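Local coordinates for protein RmpD (Hexulose-6-phosphate synthase) (Streptococcus mutans, PDB 3EXR) that belongs to the orotidine 5'-phosphate decarboxylase/HUMPS family and folds as a TIM barrel, with two copies in the assembly, at residues V33-T38 with V62-C67. Sequence-based numbering, arbitrary orientation.
Sequences VIEAGT and VADTKC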
# COMPACT_ATOMS: atom_id res chain seq x y z
N VAL A 33 -5.41 2.04 -21.00
CA VAL A 33 -5.57 1.58 -19.61
C VAL A 33 -5.78 2.79 -18.67
O VAL A 33 -5.07 3.80 -18.80
CB VAL A 33 -4.30 0.82 -19.11
CG1 VAL A 33 -4.51 0.19 -17.77
CG2 VAL A 33 -3.80 -0.21 -20.14
N ILE A 34 -6.75 2.69 -17.77
CA ILE A 34 -7.01 3.74 -16.76
C ILE A 34 -6.77 3.17 -15.38
O ILE A 34 -7.29 2.11 -15.03
CB ILE A 34 -8.45 4.30 -16.86
CG1 ILE A 34 -8.70 4.86 -18.25
CG2 ILE A 34 -8.67 5.40 -15.84
CD1 ILE A 34 -10.10 5.08 -18.58
N GLU A 35 -5.99 3.88 -14.57
CA GLU A 35 -5.53 3.38 -13.27
C GLU A 35 -5.99 4.30 -12.14
O GLU A 35 -5.72 5.49 -12.13
CB GLU A 35 -4.00 3.28 -13.23
CG GLU A 35 -3.43 2.99 -11.85
CD GLU A 35 -1.92 2.78 -11.86
OE1 GLU A 35 -1.23 3.39 -12.72
OE2 GLU A 35 -1.42 1.98 -11.04
N ALA A 36 -6.71 3.71 -11.19
CA ALA A 36 -7.02 4.37 -9.93
C ALA A 36 -5.81 4.24 -9.02
O ALA A 36 -5.53 3.13 -8.50
CB ALA A 36 -8.24 3.70 -9.27
N GLY A 37 -5.08 5.33 -8.83
CA GLY A 37 -3.83 5.28 -8.11
C GLY A 37 -4.00 5.12 -6.60
O GLY A 37 -5.04 5.45 -6.05
N THR A 38 -2.94 4.65 -5.92
CA THR A 38 -3.03 4.34 -4.49
C THR A 38 -3.41 5.57 -3.67
O THR A 38 -4.23 5.47 -2.75
CB THR A 38 -1.69 3.83 -3.95
OG1 THR A 38 -1.10 2.91 -4.88
CG2 THR A 38 -1.89 3.12 -2.63
N VAL A 62 -7.11 -0.55 -13.74
CA VAL A 62 -6.15 -0.96 -12.74
C VAL A 62 -6.58 -0.38 -11.39
O VAL A 62 -6.87 0.82 -11.31
CB VAL A 62 -4.74 -0.43 -13.06
CG1 VAL A 62 -3.72 -0.93 -12.03
CG2 VAL A 62 -4.32 -0.85 -14.47
N ALA A 63 -6.69 -1.26 -10.39
CA ALA A 63 -6.84 -0.83 -8.99
C ALA A 63 -5.43 -0.89 -8.38
O ALA A 63 -4.91 -1.97 -8.08
CB ALA A 63 -7.80 -1.73 -8.25
N ASP A 64 -4.83 0.27 -8.15
CA ASP A 64 -3.45 0.35 -7.69
C ASP A 64 -3.44 0.33 -6.16
O ASP A 64 -3.20 1.34 -5.53
CB ASP A 64 -2.81 1.61 -8.27
CG ASP A 64 -1.37 1.82 -7.85
OD1 ASP A 64 -0.66 0.88 -7.46
OD2 ASP A 64 -0.91 2.98 -7.91
N THR A 65 -3.70 -0.84 -5.58
CA THR A 65 -3.77 -0.94 -4.12
C THR A 65 -2.41 -1.17 -3.46
O THR A 65 -2.28 -1.03 -2.25
CB THR A 65 -4.66 -2.10 -3.68
OG1 THR A 65 -4.16 -3.32 -4.23
CG2 THR A 65 -6.06 -1.94 -4.21
N LYS A 66 -1.39 -1.56 -4.23
CA LYS A 66 -0.07 -1.88 -3.68
C LYS A 66 -0.23 -2.82 -2.49
O LYS A 66 0.40 -2.66 -1.43
CB LYS A 66 0.70 -0.60 -3.33
CG LYS A 66 1.09 0.18 -4.59
CD LYS A 66 1.99 1.37 -4.31
CE LYS A 66 2.52 2.04 -5.58
NZ LYS A 66 1.44 2.54 -6.51
N CYS A 67 -1.12 -3.78 -2.69
CA CYS A 67 -1.50 -4.75 -1.66
C CYS A 67 -0.31 -5.50 -1.07
O CYS A 67 0.52 -6.06 -1.81
CB CYS A 67 -2.51 -5.72 -2.24
SG CYS A 67 -2.93 -7.07 -1.19
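Two neighbouring parallel strands of the barrel, 33-36 and 60-67, meet here and end in a polar cluster at their C-terminal ends. The pairing rests on a zigzag of backbone hydrogen bonds: Val62 N to Ile34 O, Ala36 N to Val62 O (2.9 Å) and Asp64 N to Ala36 O, which set Glu35 beside Val62 and Ala36 beside Ala63. On the Glu35 face, Val33 CG1 presses tightly on Val62 CG2 at 3.5 Å. The extended Glu35 chain then runs across Val62, its CB 3.8 Å from Val62 CB, and brings OE2 to 3.1 Å from Asp64 CB. The two carboxylates are turned 46° against each other and form no bond, although Glu35 OE2 and Asp64 OD2 lie 3.3 Å apart; Gln9 from strand 7-12 holds the other oxygen of Glu35.

Beyond Ala36 the chain passes through Gly37, the N-cap of helix 38-44, into Thr38. With its OG1 beside the backbone N (chi1 -42°), Thr38 gives its hydroxyl to Asp64 O at 2.7 Å, approaching from above the carbonyl plane, and accepts from Lys66 NZ at 3.0 Å. Its backbone N makes a weak bond to Asp64 OD2. The Lys66 chain runs extended and turns only at its last torsion (chi4 58°), which brings NZ into a salt bridge with the Asp64 carboxylate; NZ donates to the syn lone pair of Asp64 OD1 at 2.8 Å. Asp64 OD1 is also hydrogen-bonded to Thr87 OG1 on strand 85-89. This meshwork of acidic, basic and hydroxyl side chains lies where active sites open in TIM barrels, at the C-terminal ends of the parallel strands.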